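Local structure of probable glutathione S-transferase (Pseudomonas aeruginosa, 6JWK) at residues P106-R111 and Q128-H133; K114-T117 and G121-A124; Y72-Q77 and R81-D86; G152-F155 and A159-I162; R14-L19 and E206-Y211. The protein probably isomerises maleylpyruvate with glutathione as cofactor, as a zeta-class member of the glutathione S-transferase superfamily. One frame throughout, in Å; residues are numbered along the deposited sequence.

Contact 1: residues P106-R111 and Q128-H133. With SO4 (sulfate ion), chain I.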
# COMPACT_ATOMS: atom_id res chain seq x y z
N PRO B 106 -1.41 -6.04 5.67
CA PRO B 106 -2.43 -5.35 6.47
C PRO B 106 -3.46 -6.27 7.15
O PRO B 106 -3.97 -5.91 8.21
CB PRO B 106 -3.14 -4.45 5.47
CG PRO B 106 -2.10 -4.21 4.40
CD PRO B 106 -1.40 -5.58 4.28
N LEU B 107 -3.74 -7.42 6.57
CA LEU B 107 -4.69 -8.41 7.14
C LEU B 107 -4.02 -9.21 8.26
O LEU B 107 -4.75 -9.75 9.08
CB LEU B 107 -5.20 -9.32 6.03
CG LEU B 107 -5.82 -8.57 4.86
CD1 LEU B 107 -6.34 -9.53 3.81
CD2 LEU B 107 -6.93 -7.69 5.37
N ASN B 108 -2.68 -9.26 8.32
CA ASN B 108 -1.90 -10.22 9.15
C ASN B 108 -1.09 -9.43 10.19
O ASN B 108 -0.27 -10.01 10.82
CB ASN B 108 -1.12 -11.17 8.24
CG ASN B 108 -2.00 -12.23 7.61
OD1 ASN B 108 -3.19 -12.38 7.96
ND2 ASN B 108 -1.48 -12.92 6.62
N ASN B 109 -1.41 -8.16 10.37
CA ASN B 109 -0.84 -7.17 11.32
C ASN B 109 -1.11 -7.66 12.75
O ASN B 109 -2.19 -8.25 12.98
CB ASN B 109 -1.61 -5.85 11.11
CG ASN B 109 -0.84 -4.58 11.42
OD1 ASN B 109 -0.72 -4.16 12.57
ND2 ASN B 109 -0.39 -3.92 10.36
N VAL B 110 -0.25 -7.30 13.71
CA VAL B 110 -0.60 -7.52 15.15
C VAL B 110 -1.91 -6.78 15.48
O VAL B 110 -2.78 -7.38 16.10
CB VAL B 110 0.56 -7.15 16.09
CG1 VAL B 110 1.10 -5.75 15.84
CG2 VAL B 110 0.12 -7.32 17.52
N ARG B 111 -2.07 -5.57 15.02
CA ARG B 111 -3.26 -4.80 15.28
C ARG B 111 -4.53 -5.58 14.87
O ARG B 111 -5.44 -5.69 15.63
CB ARG B 111 -3.10 -3.37 14.73
CG ARG B 111 -4.12 -2.86 13.75
CD ARG B 111 -3.79 -1.50 13.12
NE ARG B 111 -4.02 -1.53 11.69
CZ ARG B 111 -4.72 -0.65 11.00
NH1 ARG B 111 -4.85 -0.82 9.72
NH2 ARG B 111 -5.28 0.40 11.57
N GLN B 128 -4.47 -18.43 13.16
CA GLN B 128 -3.60 -19.28 12.31
C GLN B 128 -4.17 -19.41 10.89
O GLN B 128 -3.43 -19.12 9.91
CB GLN B 128 -3.46 -20.67 12.94
CG GLN B 128 -3.23 -21.80 11.93
CD GLN B 128 -1.87 -21.53 11.38
OE1 GLN B 128 -1.13 -20.80 12.03
NE2 GLN B 128 -1.57 -22.00 10.19
N ARG B 129 -5.40 -19.93 10.74
CA ARG B 129 -6.00 -20.25 9.40
C ARG B 129 -6.31 -18.96 8.61
O ARG B 129 -6.21 -18.93 7.35
CB ARG B 129 -7.30 -21.06 9.57
CG ARG B 129 -7.09 -22.51 10.03
CD ARG B 129 -8.33 -23.38 10.27
NE ARG B 129 -9.40 -22.52 10.76
CZ ARG B 129 -10.40 -22.01 10.03
NH1 ARG B 129 -10.55 -22.34 8.75
NH2 ARG B 129 -11.27 -21.18 10.59
N TRP B 130 -6.72 -17.91 9.30
CA TRP B 130 -6.88 -16.58 8.63
C TRP B 130 -5.53 -16.18 8.04
O TRP B 130 -5.50 -15.84 6.86
CB TRP B 130 -7.42 -15.57 9.65
CG TRP B 130 -7.20 -14.12 9.39
CD1 TRP B 130 -6.06 -13.39 9.60
CD2 TRP B 130 -8.22 -13.18 9.03
NE1 TRP B 130 -6.29 -12.06 9.34
CE2 TRP B 130 -7.60 -11.90 8.99
CE3 TRP B 130 -9.58 -13.29 8.70
CZ2 TRP B 130 -8.32 -10.75 8.65
CZ3 TRP B 130 -10.28 -12.14 8.36
CH2 TRP B 130 -9.64 -10.90 8.31
N TYR B 131 -4.48 -16.18 8.86
CA TYR B 131 -3.11 -15.73 8.52
C TYR B 131 -2.68 -16.47 7.25
O TYR B 131 -2.23 -15.83 6.24
CB TYR B 131 -2.18 -15.91 9.72
CG TYR B 131 -0.94 -15.06 9.67
CD1 TYR B 131 0.10 -15.32 8.78
CD2 TYR B 131 -0.80 -14.01 10.55
CE1 TYR B 131 1.24 -14.53 8.76
CE2 TYR B 131 0.34 -13.22 10.54
CZ TYR B 131 1.37 -13.49 9.66
OH TYR B 131 2.46 -12.65 9.71
N ALA B 132 -2.90 -17.79 7.26
CA ALA B 132 -2.37 -18.72 6.25
C ALA B 132 -3.17 -18.56 4.97
O ALA B 132 -2.59 -18.70 3.87
CB ALA B 132 -2.41 -20.15 6.79
N HIS B 133 -4.45 -18.17 5.05
CA HIS B 133 -5.28 -17.93 3.84
C HIS B 133 -4.74 -16.70 3.06
O HIS B 133 -4.58 -16.77 1.85
CB HIS B 133 -6.79 -17.84 4.19
CG HIS B 133 -7.64 -17.40 3.04
ND1 HIS B 133 -7.91 -18.21 1.95
CD2 HIS B 133 -8.25 -16.22 2.78
CE1 HIS B 133 -8.68 -17.57 1.09
NE2 HIS B 133 -8.87 -16.33 1.57
S SO4 I . 3.50 -5.11 12.35
O1 SO4 I . 3.95 -4.18 11.36
O2 SO4 I . 2.09 -5.29 12.29
O3 SO4 I . 4.08 -6.42 12.17
O4 SO4 I . 3.85 -4.58 13.64
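With its CG set beside its own backbone N (chi1 -76°), Asn108 lays its amide flat over the ring of Tyr131, whose CG is carried anti to the backbone N (chi1 -159°). The amide and ring planes are 8° apart; Asn108 CG stands 3.6 Å above the Tyr131 ring plane, over its centre. Asn108 CB adds a CH-pi contact, 3.7 Å from the Tyr131 ring centroid. On that same side of the ring, the amide reaches the tyrosine's own backbone: Asn108 ND2 to Tyr131 O is 3.0 Å, a weak, bent bond. Trp130 supplies the straighter link. Its NE1 donates to Leu107 O over 2.8 Å, with the oxygen practically in the indole plane but the donor well above the carbonyl plane. Nearby, Asn109 OD1 caps the next helix by accepting from Arg111 N at 3.1 Å, while Val110 N makes a weak bond to a sulfate ion, which is also held by Ser10 N and His105 NE2. The contact thus pins the break between helices 105-108 and 110-120 to helix 124-149, where Trp130 also meets Trp134 edge-to-face, packs on Val112 and Leu116, and meets Tyr115 of the second subunit.

Contact 2: residues K114-T117 and G121-A124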
# COMPACT_ATOMS: atom_id res chain seq x y z
N LYS B 114 -5.05 -8.74 17.18
CA LYS B 114 -5.59 -8.29 18.50
C LYS B 114 -7.09 -8.08 18.35
O LYS B 114 -7.85 -8.65 19.18
CB LYS B 114 -4.99 -6.97 18.98
CG LYS B 114 -3.59 -7.03 19.57
CD LYS B 114 -3.07 -5.65 19.97
CE LYS B 114 -1.59 -5.59 20.25
NZ LYS B 114 -1.20 -6.53 21.34
N TYR B 115 -7.54 -7.32 17.35
CA TYR B 115 -9.00 -7.13 17.12
C TYR B 115 -9.69 -8.49 17.02
O TYR B 115 -10.75 -8.66 17.67
CB TYR B 115 -9.34 -6.27 15.90
CG TYR B 115 -10.78 -5.81 15.83
CD1 TYR B 115 -11.77 -6.65 15.33
CD2 TYR B 115 -11.16 -4.52 16.20
CE1 TYR B 115 -13.09 -6.25 15.26
CE2 TYR B 115 -12.48 -4.09 16.10
CZ TYR B 115 -13.45 -4.96 15.63
OH TYR B 115 -14.77 -4.58 15.52
N LEU B 116 -9.17 -9.43 16.21
CA LEU B 116 -9.85 -10.75 16.02
C LEU B 116 -9.97 -11.45 17.39
O LEU B 116 -11.04 -12.03 17.65
CB LEU B 116 -9.09 -11.62 15.00
CG LEU B 116 -9.23 -11.23 13.53
CD1 LEU B 116 -8.36 -12.14 12.65
CD2 LEU B 116 -10.68 -11.26 13.05
N THR B 117 -8.94 -11.38 18.24
CA THR B 117 -8.89 -12.03 19.59
C THR B 117 -9.88 -11.30 20.52
O THR B 117 -10.99 -11.83 20.77
CB THR B 117 -7.47 -12.00 20.17
OG1 THR B 117 -6.55 -12.46 19.18
CG2 THR B 117 -7.30 -12.84 21.42
N GLY B 121 -13.45 -12.64 19.61
CA GLY B 121 -13.08 -13.88 20.33
C GLY B 121 -12.69 -15.04 19.41
O GLY B 121 -13.13 -16.18 19.67
N ILE B 122 -11.88 -14.79 18.38
CA ILE B 122 -11.39 -15.85 17.43
C ILE B 122 -10.17 -16.51 18.08
O ILE B 122 -9.26 -15.76 18.52
CB ILE B 122 -11.06 -15.23 16.06
CG1 ILE B 122 -12.23 -14.41 15.50
CG2 ILE B 122 -10.60 -16.29 15.07
CD1 ILE B 122 -13.50 -15.22 15.26
N ASP B 123 -10.13 -17.86 18.19
CA ASP B 123 -9.00 -18.54 18.90
C ASP B 123 -7.75 -18.56 17.99
O ASP B 123 -7.91 -18.29 16.76
CB ASP B 123 -9.33 -19.97 19.35
CG ASP B 123 -9.92 -20.81 18.24
OD1 ASP B 123 -9.53 -20.61 17.08
OD2 ASP B 123 -10.77 -21.64 18.55
N ALA B 124 -6.60 -18.90 18.58
CA ALA B 124 -5.25 -19.04 17.97
C ALA B 124 -5.32 -19.90 16.70
O ALA B 124 -4.59 -19.57 15.72
CB ALA B 124 -4.29 -19.63 18.96
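Gly121 and Ile122 turn their amides back onto the carbonyls of Thr117 and Leu116, forming a glycine-terminated C-terminal end of helix 110-120 in the helical domain of the glutathione transferase fold. Gly121 is the first residue to leave helical geometry, with phi at 51°. Its amide still reaches the carbonyl four residues back: Gly121 N to Thr117 O is 2.8 Å, yet the bond is weak because it is sharply bent at the hydrogen. Gly121 CA lies 3.0 Å from the same Thr117 O, so a CA-H...O contact supplements it. The next amide does better. Ile122 N donates to Leu116 O over 3.0 Å at a nearly linear 172°, although the donor stands well out of the carbonyl plane. Gly121 N is also 3.2 Å from Leu116 O, but the poor angle rules out a second bond there.

Several other polar groups find partners beyond the turn. Thr117 OG1 is bonded to Leu113 O within the helix, Ile122 O accepts from Arg127 NH1, and Asp123 is the N-cap of helix 124-149, its OD1 taking Asp126 N. One helix therefore ends and the next begins within a few residues. Ile122 turns its CG1 beside its own N (chi1 -52°), which brings CG1 to 3.4 Å from Leu116 O, the oxygen its own amide binds, and to 4.2 Å from Leu116 CB.

Contact 3: residues Y72-Q77 and R81-D86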
# COMPACT_ATOMS: atom_id res chain seq x y z
N TYR B 72 11.32 8.26 -0.18
CA TYR B 72 12.02 9.48 0.28
C TYR B 72 13.54 9.25 0.43
O TYR B 72 14.35 10.15 0.08
CB TYR B 72 11.40 9.93 1.61
CG TYR B 72 11.91 11.25 2.08
CD1 TYR B 72 11.76 12.39 1.31
CD2 TYR B 72 12.60 11.37 3.28
CE1 TYR B 72 12.25 13.62 1.73
CE2 TYR B 72 13.07 12.59 3.73
CZ TYR B 72 12.89 13.72 2.95
OH TYR B 72 13.37 14.91 3.40
N LEU B 73 13.95 8.08 0.90
CA LEU B 73 15.39 7.75 1.03
C LEU B 73 16.08 7.82 -0.32
O LEU B 73 17.30 8.14 -0.34
CB LEU B 73 15.57 6.36 1.65
CG LEU B 73 15.14 6.23 3.10
CD1 LEU B 73 15.39 4.80 3.59
CD2 LEU B 73 15.88 7.25 3.96
N ASP B 74 15.39 7.54 -1.42
CA ASP B 74 16.00 7.70 -2.76
C ASP B 74 16.24 9.18 -3.11
O ASP B 74 17.13 9.45 -3.90
CB ASP B 74 15.19 7.04 -3.87
CG ASP B 74 15.44 5.55 -4.08
OD1 ASP B 74 16.34 4.98 -3.43
OD2 ASP B 74 14.69 4.97 -4.88
N ALA B 75 15.54 10.13 -2.49
CA ALA B 75 15.83 11.58 -2.63
C ALA B 75 17.00 11.95 -1.73
O ALA B 75 17.87 12.69 -2.19
CB ALA B 75 14.61 12.39 -2.27
N VAL B 76 17.03 11.43 -0.50
CA VAL B 76 18.06 11.74 0.52
C VAL B 76 19.44 11.29 0.02
O VAL B 76 20.37 12.07 0.16
CB VAL B 76 17.74 11.07 1.87
CG1 VAL B 76 18.91 11.20 2.83
CG2 VAL B 76 16.45 11.61 2.46
N GLN B 77 19.54 10.10 -0.56
CA GLN B 77 20.81 9.51 -1.09
C GLN B 77 20.44 8.59 -2.24
O GLN B 77 20.06 7.42 -2.04
CB GLN B 77 21.55 8.72 -0.02
CG GLN B 77 22.88 8.16 -0.49
CD GLN B 77 23.41 7.21 0.56
OE1 GLN B 77 23.59 7.61 1.70
NE2 GLN B 77 23.58 5.94 0.21
N ARG B 81 19.93 2.75 -5.60
CA ARG B 81 18.53 3.18 -5.78
C ARG B 81 17.60 2.08 -5.27
O ARG B 81 17.79 0.95 -5.60
CB ARG B 81 18.31 3.55 -7.25
CG ARG B 81 17.09 4.43 -7.43
CD ARG B 81 16.97 4.96 -8.83
NE ARG B 81 17.96 6.01 -8.97
CZ ARG B 81 17.83 7.25 -8.51
NH1 ARG B 81 18.81 8.11 -8.70
NH2 ARG B 81 16.72 7.62 -7.88
N LEU B 82 16.59 2.38 -4.46
CA LEU B 82 15.69 1.30 -3.95
C LEU B 82 14.49 1.15 -4.88
O LEU B 82 13.82 0.12 -4.83
CB LEU B 82 15.25 1.61 -2.51
CG LEU B 82 16.40 1.68 -1.50
CD1 LEU B 82 15.90 2.08 -0.14
CD2 LEU B 82 17.16 0.38 -1.41
N ILE B 83 14.19 2.18 -5.67
CA ILE B 83 13.04 2.19 -6.63
C ILE B 83 13.58 2.49 -8.01
O ILE B 83 14.22 3.53 -8.20
CB ILE B 83 11.95 3.21 -6.21
CG1 ILE B 83 11.44 2.92 -4.80
CG2 ILE B 83 10.81 3.18 -7.23
CD1 ILE B 83 10.48 3.94 -4.27
N PRO B 84 13.31 1.66 -9.02
CA PRO B 84 13.89 1.86 -10.34
C PRO B 84 13.52 3.20 -11.00
O PRO B 84 12.44 3.71 -10.77
CB PRO B 84 13.27 0.75 -11.18
CG PRO B 84 12.89 -0.28 -10.14
CD PRO B 84 12.38 0.54 -8.99
N LEU B 85 14.43 3.70 -11.83
CA LEU B 85 14.22 4.94 -12.61
C LEU B 85 13.38 4.63 -13.84
O LEU B 85 12.50 5.43 -14.18
CB LEU B 85 15.59 5.49 -13.02
CG LEU B 85 16.23 6.43 -12.01
CD1 LEU B 85 17.52 7.02 -12.58
CD2 LEU B 85 15.25 7.52 -11.63
N ASP B 86 13.65 3.51 -14.51
CA ASP B 86 12.88 3.12 -15.72
C ASP B 86 11.40 2.92 -15.35
O ASP B 86 11.10 2.18 -14.41
CB ASP B 86 13.43 1.84 -16.31
CG ASP B 86 12.66 1.41 -17.54
OD1 ASP B 86 13.13 1.70 -18.63
OD2 ASP B 86 11.63 0.73 -17.41
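Asp74 grips two successive backbone amides, those of Leu82 and Ile83, with one oxygen for each. Leu82 N donates to Asp74 OD1 over 2.8 Å at 170°; Ile83 N donates to Asp74 OD2 over 2.9 Å at a more bent 140°. Both oxygens use their syn lone pairs, so the carboxylate bridges the pair of N-H groups with its open end, and the two bonds together should fix its rotation. The CG of Asp74 lies beside the backbone N (chi1 -84°), which aims it off the helix toward the loop.

The carboxylate projects from the last turns of helix 66-76, the final helix of the thioredoxin-like domain, and fastens the linker that leads to helix 87-103 of the helical domain.

Charge enters at both oxygens. OD1 also forms a salt bridge with Lys22 of helix 10-22. Arg81 NH2 is 4.5 Å from Asp74 OD2, too far for a salt bridge, though its charge may still help stabilise the anion.

Carbon contacts complete the fit. Arg81 CG is 3.5 Å from Asp74 OD2, and Ile83 CB is 3.5 Å from the same oxygen. Leu82 CB flanks the other one, 3.7 Å from Asp74 OD1, while its side chain packs on Ala18 and Ile70.

Contact 4: residues G152-F155 and A159-I162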
# COMPACT_ATOMS: atom_id res chain seq x y z
N GLY B 152 16.78 -9.56 -12.59
CA GLY B 152 18.09 -10.11 -12.19
C GLY B 152 18.00 -11.02 -10.99
O GLY B 152 16.92 -11.63 -10.77
N ALA B 153 19.14 -11.19 -10.33
CA ALA B 153 19.33 -12.01 -9.12
C ALA B 153 18.32 -11.50 -8.11
O ALA B 153 17.74 -12.30 -7.39
CB ALA B 153 20.73 -11.88 -8.59
N PHE B 154 18.14 -10.18 -8.10
CA PHE B 154 17.06 -9.51 -7.32
C PHE B 154 16.00 -9.03 -8.31
O PHE B 154 16.25 -9.00 -9.53
CB PHE B 154 17.62 -8.38 -6.47
CG PHE B 154 18.75 -8.80 -5.56
CD1 PHE B 154 18.48 -9.32 -4.30
CD2 PHE B 154 20.06 -8.83 -6.04
CE1 PHE B 154 19.52 -9.75 -3.49
CE2 PHE B 154 21.10 -9.22 -5.21
CZ PHE B 154 20.82 -9.68 -3.94
N PHE B 155 14.88 -8.54 -7.80
CA PHE B 155 13.72 -8.18 -8.65
C PHE B 155 14.15 -7.10 -9.64
O PHE B 155 13.84 -7.20 -10.83
CB PHE B 155 12.50 -7.73 -7.86
CG PHE B 155 11.33 -7.57 -8.79
CD1 PHE B 155 11.12 -6.38 -9.46
CD2 PHE B 155 10.49 -8.63 -9.04
CE1 PHE B 155 10.06 -6.25 -10.34
CE2 PHE B 155 9.43 -8.50 -9.92
CZ PHE B 155 9.23 -7.31 -10.57
N ALA B 159 20.97 -5.54 -7.71
CA ALA B 159 20.90 -5.00 -6.32
C ALA B 159 19.49 -5.19 -5.72
O ALA B 159 18.51 -5.03 -6.44
CB ALA B 159 21.25 -3.54 -6.34
N ALA B 160 19.41 -5.47 -4.42
CA ALA B 160 18.16 -5.49 -3.64
C ALA B 160 17.52 -4.09 -3.59
O ALA B 160 18.21 -3.04 -3.66
CB ALA B 160 18.43 -6.02 -2.25
N GLY B 161 16.20 -4.06 -3.48
CA GLY B 161 15.47 -2.78 -3.48
C GLY B 161 14.14 -2.93 -2.79
O GLY B 161 14.00 -3.83 -1.92
N ILE B 162 13.20 -2.07 -3.15
CA ILE B 162 11.90 -1.98 -2.45
C ILE B 162 11.21 -3.35 -2.41
O ILE B 162 10.57 -3.68 -1.40
CB ILE B 162 11.02 -0.88 -3.06
CG1 ILE B 162 9.79 -0.67 -2.17
CG2 ILE B 162 10.65 -1.18 -4.49
CD1 ILE B 162 8.92 0.50 -2.59
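The backbones of Phe154 and Ala160 pass each other with their CA atoms 5.6 Å apart, both in the irregular chain joining helix 124-149 to helix 162-176, and no hydrogen bond crosses between the two segments. Contact is made instead by a ring over a peptide. Phe154 turns its CG beside the backbone N (chi1 -54°), which places one ring face over the Ala159-Ala160 link. Ala160 N stands 3.6 Å above the Phe154 ring plane, displaced from the centre toward the rim. On the near side of the ring, Phe154 CB is 3.5 Å from Ala159 O; farther round, Phe154 CD1 touches Ala160 CB at 3.9 Å. The ring therefore rests on the peptide between the two alanines, and of their methyls only that of Ala160 touches it.

Helix 185-195 also packs against this ring through Leu190, Arg193 and Cys194. Gly161 is the N-cap of helix 162-176; its N is bonded to Glu164 OE1, while Phe155 N is bonded to Glu164 OE2. The first bond is one half of a capping box, the motif many glutathione transferases carry at the start of the corresponding helix; Gly161, without a side chain, cannot supply the reciprocal half.

Between the segments there is thus dispersion and ring-over-peptide packing, while two backbone N-H groups, one from each segment, find their acceptor in a single carboxylate at the head of the helix.

Contact 5: residues R14-L19 and E206-Y211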
# COMPACT_ATOMS: atom_id res chain seq x y z
N ARG B 14 11.18 -3.48 7.17
CA ARG B 14 11.24 -2.99 5.76
C ARG B 14 12.19 -1.79 5.69
O ARG B 14 13.00 -1.73 4.82
CB ARG B 14 9.88 -2.50 5.22
CG ARG B 14 8.81 -3.57 5.09
CD ARG B 14 7.54 -2.91 4.64
NE ARG B 14 6.45 -3.85 4.64
CZ ARG B 14 5.20 -3.53 4.48
NH1 ARG B 14 4.85 -2.26 4.37
NH2 ARG B 14 4.28 -4.48 4.48
N VAL B 15 12.05 -0.83 6.60
CA VAL B 15 12.83 0.43 6.53
C VAL B 15 14.24 0.24 7.06
O VAL B 15 15.18 0.91 6.54
CB VAL B 15 12.10 1.56 7.28
CG1 VAL B 15 12.90 2.84 7.22
CG2 VAL B 15 10.69 1.77 6.71
N ARG B 16 14.45 -0.62 8.06
CA ARG B 16 15.82 -0.98 8.51
C ARG B 16 16.59 -1.63 7.35
O ARG B 16 17.79 -1.34 7.17
CB ARG B 16 15.83 -1.91 9.71
CG ARG B 16 15.34 -1.26 11.00
CD ARG B 16 15.64 -2.09 12.23
NE ARG B 16 15.26 -3.51 12.12
CZ ARG B 16 14.12 -4.05 12.50
NH1 ARG B 16 13.18 -3.32 13.09
NH2 ARG B 16 13.93 -5.36 12.34
N ILE B 17 15.94 -2.44 6.52
CA ILE B 17 16.66 -3.00 5.34
C ILE B 17 17.02 -1.86 4.39
O ILE B 17 18.19 -1.79 3.91
CB ILE B 17 15.78 -4.05 4.65
CG1 ILE B 17 15.51 -5.25 5.55
CG2 ILE B 17 16.35 -4.47 3.30
CD1 ILE B 17 14.38 -6.15 5.03
N ALA B 18 16.08 -0.96 4.12
CA ALA B 18 16.34 0.17 3.20
C ALA B 18 17.54 0.97 3.71
O ALA B 18 18.48 1.33 2.91
CB ALA B 18 15.12 1.05 3.08
N LEU B 19 17.51 1.37 4.98
CA LEU B 19 18.65 2.14 5.54
C LEU B 19 19.96 1.33 5.41
O LEU B 19 20.99 1.95 5.10
CB LEU B 19 18.35 2.52 7.00
CG LEU B 19 17.23 3.54 7.15
CD1 LEU B 19 16.76 3.66 8.60
CD2 LEU B 19 17.66 4.92 6.64
N GLU B 206 16.64 -10.11 14.92
CA GLU B 206 17.47 -10.89 15.88
C GLU B 206 18.76 -10.13 16.18
O GLU B 206 19.37 -10.44 17.23
CB GLU B 206 17.77 -12.30 15.35
CG GLU B 206 16.52 -13.14 15.12
CD GLU B 206 15.91 -13.11 13.72
OE1 GLU B 206 16.07 -12.11 13.01
OE2 GLU B 206 15.28 -14.12 13.35
N ARG B 207 19.14 -9.17 15.34
CA ARG B 207 20.38 -8.41 15.51
C ARG B 207 20.08 -7.01 16.06
O ARG B 207 20.98 -6.19 16.10
CB ARG B 207 21.16 -8.42 14.19
CG ARG B 207 21.71 -9.80 13.78
CD ARG B 207 22.71 -10.41 14.78
NE ARG B 207 23.92 -9.59 14.83
CZ ARG B 207 24.70 -9.40 15.90
NH1 ARG B 207 24.48 -10.03 17.04
NH2 ARG B 207 25.73 -8.61 15.81
N GLN B 208 18.83 -6.71 16.40
CA GLN B 208 18.51 -5.35 16.92
C GLN B 208 19.00 -5.24 18.37
O GLN B 208 18.96 -6.21 19.11
CB GLN B 208 17.01 -5.07 16.77
CG GLN B 208 16.58 -5.01 15.30
CD GLN B 208 17.45 -4.02 14.55
OE1 GLN B 208 17.51 -2.85 14.94
NE2 GLN B 208 18.12 -4.45 13.47
N PRO B 209 19.45 -4.05 18.79
CA PRO B 209 19.73 -3.78 20.21
C PRO B 209 18.56 -4.10 21.16
O PRO B 209 18.81 -4.54 22.22
CB PRO B 209 19.99 -2.26 20.22
CG PRO B 209 20.53 -1.98 18.82
CD PRO B 209 19.70 -2.88 17.92
N ASP B 210 17.31 -3.91 20.74
CA ASP B 210 16.11 -4.15 21.59
C ASP B 210 15.67 -5.62 21.51
O ASP B 210 14.55 -5.92 22.00
CB ASP B 210 14.98 -3.16 21.26
CG ASP B 210 14.53 -3.14 19.81
OD1 ASP B 210 15.41 -3.30 18.93
OD2 ASP B 210 13.29 -2.94 19.56
N TYR B 211 16.45 -6.52 20.90
CA TYR B 211 16.01 -7.94 20.78
C TYR B 211 16.39 -8.74 22.04
O TYR B 211 17.57 -8.72 22.37
CB TYR B 211 16.63 -8.61 19.54
CG TYR B 211 16.16 -10.02 19.34
CD1 TYR B 211 14.91 -10.31 18.84
CD2 TYR B 211 17.01 -11.08 19.61
CE1 TYR B 211 14.50 -11.61 18.61
CE2 TYR B 211 16.61 -12.39 19.42
CZ TYR B 211 15.36 -12.66 18.91
OH TYR B 211 14.99 -13.96 18.72
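Arg16 and Gln208 reach toward each other from opposite directions and meet as stacked flat groups, the guanidinium and amide planes 29° apart. Overlap is closest near the NE end: Arg16 NE is 3.3 Å from Gln208 CD, and Arg16 CD is 3.4 Å from Gln208 OE1. Gln208 CG lies over one face of the Arg16 guanidinium, 3.7 Å above its plane and toward its rim. Bends in both chains make this possible, at chi3 of Arg16 (-49°) and chi2 of Gln208 (-54°). Arg16 NE and Gln208 NE2 approach to 3.3 Å, but both are donors, and the pair is no hydrogen bond.

Each group is held by acceptors of its own. Arg16 NE bonds to Ala203 O and NH1 to Ser5 OG, with weaker bonds from NH1 to Phe6 O and from NH2 to Phe7 O; Gln208 NE2 bonds to Ser204 O. The guanidinium is thus held from several directions while the amide stacks upon it.

Away from this pair the segments separate. Even the nearest CA atoms, those of Arg16 and Gln208, are 9.9 Å apart, and only 96 Å² is buried in total. Glu206, Arg207 and Pro209 lie on the solvent side, whereas both stacking residues are buried. Beyond the stack, Gln208 opens a type I turn closed by Tyr211 N bonding to Gln208 O at 3.1 Å.

The arrangement is an interdomain seam of the glutathione transferase fold, joining the first helix of the thioredoxin-like domain to the chain's C-terminal tail.

In the fold
Contacts 1 and 2 adjoin, with Trp130 CE2 3.7 Å from Leu116 CD1, and both lie at the subunit interface. On the opposite side of the chain's centre, contacts 3 and 4 meet through a probable hydrogen bond, Leu82 O to Ile162 N at 2.8 Å. Contact 3 touches the second subunit too and packs on the helix used by contact 5, Leu82 CD1 lying 3.5 Å from Ala18 CB. Contact 5 is the most central; its nearest atoms are about 6 Å from both contact 1 and contact 4. The sulfate beside contact 1 binds at Ser10 N, the start of helix 10-22, a position consistent with the glutathione site of this family; contact 5 engages the same helix.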